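Local coordinates for protein CsuE (Acinetobacter baumannii, PDB 6FJY) that serves as the tip adhesion subunit of archaic chaperone-usher Csu pili and probably helps the bacterium attach to surfaces during biofilm formation, at residues 45-50 against 152-157; 247-250 against 255-258. One frame throughout, in Å; residues are numbered along the deposited sequence.

Contact 1. Residues 45-50 against 152-157; sequences MTYLKY and FRRGAL
The carbonyl oxygen of Met45 receives the guanidinium group of Arg154. Arg154 NH2 makes the principal hydrogen bond, 2.7 Å to Met45 O with an N-H...O angle of 162°, meeting a lone pair in the carbonyl plane while the oxygen lies nearly in the guanidinium plane. The other terminal nitrogen, Arg154 NH1, reaches the same Met45 O at 3.2 Å, but only as a weak, bent bond; its other partner is Ser134 OG on strand 119-136. A turn at chi3 (76°) bends the Arg154 chain and brings its head round to the carbonyl.

The aromatic neighbour of that head is Tyr47, whose CE2 sits over the centre of one guanidinium face, 3.6 Å from Arg154 CZ. The two planes stand 72° apart, and the guanidinium lies at the edge of the phenol ring instead of over its face, so this is no cation-pi stack. Met45 CG occupies one face of the Tyr47 ring, 3.8 Å above its plane. Phe152 adds the apolar part, its CZ resting 3.5 Å from Tyr47 CB, with the two rings inclined to each other and their centroids 6.0 Å apart. Phe152 also touches Ser134, the residue whose backbone is hydrogen-bonded to that of Tyr47.

One short bond from NH2, a weak one from NH1 and the serine hydroxyl together probably hold the guanidinium in its plane. The loop before strand 167-184 is thus tied to the residues just before strand 47-54 by a main-chain acceptor, without a carboxylate across the contact.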
loop_
_atom_site.group_PDB
_atom_site.type_symbol
_atom_site.label_atom_id
_atom_site.label_comp_id
_atom_site.label_asym_id
_atom_site.label_seq_id
_atom_site.Cartn_x
_atom_site.Cartn_y
_atom_site.Cartn_z
ATOM N N MET D 45 -15.862 -33.592 23.786
ATOM C CA MET D 45 -14.560 -33.359 23.186
ATOM C C MET D 45 -14.699 -32.990 21.720
ATOM O O MET D 45 -15.500 -33.573 20.986
ATOM C CB MET D 45 -13.701 -34.617 23.324
ATOM C CG MET D 45 -12.262 -34.445 22.928
ATOM S SD MET D 45 -11.315 -33.659 24.218
ATOM C CE MET D 45 -9.735 -34.366 23.835
ATOM N N THR D 46 -13.912 -32.018 21.293
ATOM C CA THR D 46 -13.773 -31.728 19.874
ATOM C C THR D 46 -12.518 -32.442 19.391
ATOM O O THR D 46 -11.400 -32.040 19.729
ATOM C CB THR D 46 -13.683 -30.225 19.621
ATOM O OG1 THR D 46 -14.785 -29.557 20.254
ATOM C CG2 THR D 46 -13.678 -29.947 18.124
ATOM N N TYR D 47 -12.699 -33.520 18.629
ATOM C CA TYR D 47 -11.559 -34.227 18.069
ATOM C C TYR D 47 -11.148 -33.565 16.768
ATOM O O TYR D 47 -11.991 -33.284 15.910
ATOM C CB TYR D 47 -11.871 -35.700 17.833
ATOM C CG TYR D 47 -12.172 -36.488 19.081
ATOM C CD1 TYR D 47 -11.155 -37.020 19.859
ATOM C CD2 TYR D 47 -13.480 -36.713 19.474
ATOM C CE1 TYR D 47 -11.438 -37.749 21.006
ATOM C CE2 TYR D 47 -13.773 -37.444 20.603
ATOM C CZ TYR D 47 -12.752 -37.961 21.369
ATOM O OH TYR D 47 -13.063 -38.681 22.494
ATOM N N LEU D 48 -9.849 -33.306 16.636
ATOM C CA LEU D 48 -9.301 -32.732 15.414
ATOM C C LEU D 48 -7.805 -32.995 15.381
ATOM O O LEU D 48 -7.079 -32.554 16.278
ATOM C CB LEU D 48 -9.584 -31.238 15.334
ATOM C CG LEU D 48 -9.453 -30.612 13.941
ATOM C CD1 LEU D 48 -10.377 -29.419 13.831
ATOM C CD2 LEU D 48 -8.020 -30.196 13.644
ATOM N N LYS D 49 -7.356 -33.722 14.361
ATOM C CA LYS D 49 -5.955 -33.798 13.992
ATOM C C LYS D 49 -5.853 -33.526 12.496
ATOM O O LYS D 49 -6.803 -33.760 11.741
ATOM C CB LYS D 49 -5.331 -35.160 14.356
ATOM C CG LYS D 49 -5.420 -36.242 13.289
ATOM C CD LYS D 49 -4.742 -37.555 13.760
ATOM C CE LYS D 49 -4.727 -38.611 12.656
ATOM N NZ LYS D 49 -4.264 -39.960 13.104
ATOM N N TYR D 50 -4.713 -32.981 12.073
ATOM C CA TYR D 50 -4.507 -32.643 10.673
ATOM C C TYR D 50 -3.190 -33.226 10.183
ATOM O O TYR D 50 -2.333 -33.641 10.967
ATOM C CB TYR D 50 -4.538 -31.118 10.421
ATOM C CG TYR D 50 -3.417 -30.307 11.061
ATOM C CD1 TYR D 50 -2.215 -30.084 10.394
ATOM C CD2 TYR D 50 -3.577 -29.740 12.317
ATOM C CE1 TYR D 50 -1.195 -29.336 10.978
ATOM C CE2 TYR D 50 -2.568 -28.993 12.897
ATOM C CZ TYR D 50 -1.384 -28.795 12.228
ATOM O OH TYR D 50 -0.397 -28.054 12.824
ATOM N N PHE D 152 -15.405 -41.408 10.775
ATOM C CA PHE D 152 -15.066 -41.103 12.157
ATOM C C PHE D 152 -15.961 -41.873 13.119
ATOM O O PHE D 152 -17.175 -41.973 12.919
ATOM C CB PHE D 152 -15.184 -39.602 12.430
ATOM C CG PHE D 152 -14.261 -39.119 13.518
ATOM C CD1 PHE D 152 -14.537 -39.380 14.848
ATOM C CD2 PHE D 152 -13.099 -38.435 13.203
ATOM C CE1 PHE D 152 -13.679 -38.966 15.844
ATOM C CE2 PHE D 152 -12.242 -38.017 14.192
ATOM C CZ PHE D 152 -12.535 -38.281 15.518
ATOM N N ARG D 153 -15.352 -42.399 14.182
ATOM C CA ARG D 153 -16.062 -43.183 15.191
ATOM C C ARG D 153 -15.619 -42.715 16.573
ATOM O O ARG D 153 -14.471 -42.937 16.966
ATOM C CB ARG D 153 -15.802 -44.681 15.009
ATOM N N ARG D 154 -16.522 -42.063 17.305
ATOM C CA ARG D 154 -16.298 -41.740 18.709
ATOM C C ARG D 154 -16.738 -42.920 19.568
ATOM O O ARG D 154 -17.799 -43.509 19.333
ATOM C CB ARG D 154 -17.073 -40.485 19.127
ATOM C CG ARG D 154 -16.832 -39.239 18.276
ATOM C CD ARG D 154 -17.926 -38.184 18.483
ATOM N NE ARG D 154 -17.776 -37.470 19.748
ATOM C CZ ARG D 154 -17.149 -36.305 19.891
ATOM N NH1 ARG D 154 -16.617 -35.696 18.839
ATOM N NH2 ARG D 154 -17.058 -35.746 21.090
ATOM N N GLY D 155 -15.915 -43.270 20.551
ATOM C CA GLY D 155 -16.293 -44.252 21.545
ATOM C C GLY D 155 -16.518 -43.595 22.890
ATOM O O GLY D 155 -17.162 -42.544 22.967
ATOM N N ALA D 156 -15.982 -44.192 23.956
ATOM C CA ALA D 156 -15.997 -43.582 25.281
ATOM C C ALA D 156 -14.600 -43.139 25.702
ATOM O O ALA D 156 -14.355 -41.942 25.887
ATOM C CB ALA D 156 -16.582 -44.549 26.316
ATOM N N LEU D 157 -13.681 -44.087 25.868
ATOM C CA LEU D 157 -12.293 -43.753 26.185
ATOM C C LEU D 157 -11.334 -44.681 25.448
ATOM O O LEU D 157 -10.272 -44.252 24.999
ATOM C CB LEU D 157 -12.038 -43.817 27.696
ATOM C CG LEU D 157 -12.862 -42.894 28.603
ATOM C CD1 LEU D 157 -14.110 -43.611 29.110
ATOM C CD2 LEU D 157 -12.026 -42.352 29.760
#

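Contact 2. Residues 247-250 against 255-258; sequences IFKN and RWGS
Ile247 opens the contact with its backbone: its O accepts a weak hydrogen bond from Trp256 N, long at 3.4 Å although the N-H points almost straight at the oxygen (179°). Its side chain follows, CG2 lying 4.2 Å from Trp256 CE3, an apolar touch between two buried residues. Phe248 forms a single backbone bridge with Arg255, and its ring atom CD2 comes within 4.2 Å of Arg255 CA. The arginine head turns elsewhere, to salt bridges with Asp246 and Glu261. Lys249 then sends an extended chain across the tryptophan side chain at about a right angle, with CG 4.0 Å from Trp256 CB. Further out, Lys249 CE passes 3.6 Å from Arg255 O, and the amino group ends on the carbonyl of Arg262, near the ring of Trp263. Trp256 swings its indole inward by placing CG opposite the backbone N (chi1 -168°), and there NE1 bonds to Val218 O. In this Ig-like sandwich, strand 242-249 runs antiparallel to both 233-236 and 279-289, and the returning loop lays Trp256 against Tyr283 of strand 279-289, Leu220 of strand 217-220 and, edge-to-face, Trp263 of strand 263-264.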
loop_
_atom_site.group_PDB
_atom_site.type_symbol
_atom_site.label_atom_id
_atom_site.label_comp_id
_atom_site.label_asym_id
_atom_site.label_seq_id
_atom_site.Cartn_x
_atom_site.Cartn_y
_atom_site.Cartn_z
ATOM N N ILE D 247 14.965 28.920 -0.582
ATOM C CA ILE D 247 15.625 27.629 -0.456
ATOM C C ILE D 247 16.195 27.261 -1.817
ATOM O O ILE D 247 15.536 27.456 -2.846
ATOM C CB ILE D 247 14.650 26.536 0.036
ATOM C CG1 ILE D 247 14.088 26.869 1.419
ATOM C CG2 ILE D 247 15.327 25.185 0.068
ATOM C CD1 ILE D 247 13.013 25.910 1.840
ATOM N N PHE D 248 17.409 26.718 -1.828
ATOM C CA PHE D 248 18.097 26.438 -3.078
ATOM C C PHE D 248 18.629 25.013 -3.091
ATOM O O PHE D 248 19.163 24.536 -2.086
ATOM C CB PHE D 248 19.220 27.462 -3.310
ATOM C CG PHE D 248 18.709 28.862 -3.483
ATOM C CD1 PHE D 248 18.686 29.750 -2.421
ATOM C CD2 PHE D 248 18.195 29.271 -4.700
ATOM C CE1 PHE D 248 18.186 31.031 -2.582
ATOM C CE2 PHE D 248 17.697 30.547 -4.870
ATOM C CZ PHE D 248 17.692 31.427 -3.811
ATOM N N LYS D 249 18.489 24.349 -4.243
ATOM C CA LYS D 249 19.002 22.992 -4.420
ATOM C C LYS D 249 20.522 22.988 -4.311
ATOM O O LYS D 249 21.195 23.838 -4.901
ATOM C CB LYS D 249 18.582 22.429 -5.781
ATOM C CG LYS D 249 17.089 22.516 -6.133
ATOM C CD LYS D 249 16.813 21.823 -7.478
ATOM C CE LYS D 249 15.473 22.247 -8.073
ATOM N NZ LYS D 249 15.205 21.625 -9.417
ATOM N N ASN D 250 21.057 22.034 -3.546
ATOM C CA ASN D 250 22.504 21.828 -3.356
ATOM C C ASN D 250 23.131 23.173 -2.985
ATOM O O ASN D 250 22.592 23.868 -2.112
ATOM C CB ASN D 250 23.081 21.148 -4.593
ATOM C CG ASN D 250 22.401 19.818 -4.910
ATOM O OD1 ASN D 250 22.306 18.922 -4.062
ATOM N ND2 ASN D 250 21.911 19.693 -6.138
ATOM N N ARG D 255 15.996 27.372 -7.865
ATOM C CA ARG D 255 15.025 27.441 -6.784
ATOM C C ARG D 255 14.292 26.103 -6.628
ATOM O O ARG D 255 13.907 25.475 -7.614
ATOM C CB ARG D 255 14.030 28.568 -7.050
ATOM C CG ARG D 255 13.268 28.928 -5.820
ATOM C CD ARG D 255 12.290 30.054 -6.050
ATOM N NE ARG D 255 11.570 30.363 -4.817
ATOM C CZ ARG D 255 10.333 29.956 -4.562
ATOM N NH1 ARG D 255 9.677 29.247 -5.466
ATOM N NH2 ARG D 255 9.746 30.267 -3.412
ATOM N N TRP D 256 14.122 25.662 -5.376
ATOM C CA TRP D 256 13.352 24.463 -5.031
ATOM C C TRP D 256 11.961 24.920 -4.620
ATOM O O TRP D 256 11.762 25.416 -3.511
ATOM C CB TRP D 256 14.022 23.672 -3.911
ATOM C CG TRP D 256 13.478 22.324 -3.693
ATOM C CD1 TRP D 256 12.468 21.723 -4.392
ATOM C CD2 TRP D 256 13.917 21.376 -2.717
ATOM N NE1 TRP D 256 12.257 20.455 -3.910
ATOM C CE2 TRP D 256 13.134 20.218 -2.882
ATOM C CE3 TRP D 256 14.899 21.393 -1.724
ATOM C CZ2 TRP D 256 13.292 19.090 -2.080
ATOM C CZ3 TRP D 256 15.064 20.263 -0.931
ATOM C CH2 TRP D 256 14.262 19.128 -1.116
ATOM N N GLY D 257 11.009 24.778 -5.535
ATOM C CA GLY D 257 9.620 25.123 -5.302
ATOM C C GLY D 257 8.733 24.002 -5.801
ATOM O O GLY D 257 9.010 22.821 -5.596
ATOM N N SER D 258 7.659 24.386 -6.481
ATOM C CA SER D 258 6.736 23.451 -7.107
ATOM C C SER D 258 6.740 23.661 -8.618
ATOM O O SER D 258 7.523 24.448 -9.161
ATOM C CB SER D 258 5.322 23.608 -6.540
ATOM O OG SER D 258 4.804 24.896 -6.810
#

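Contacts 1 and 2 illustrate two ways of fixing a loop to a beta strand in an Ig-like protein. Their centres lie about 72 Å apart, on opposite sides of the chain's centre, and they share no strand. Contact 1, at the surface, joins strand 47-54 and the residues before it to the distant loop between 146-148 and 167-184; contact 2, partly buried, joins strand 242-249 to the loop that follows it, within the Spore Coat Protein U domain. Both use a backbone carbonyl of the first segment as acceptor. In contact 1 the donor is a charged side chain with a tyrosine ring against it, whereas 255-258 supplies a main-chain N-H, weakly bonded, and a buried tryptophan, so contact 2 leans more on side-chain packing.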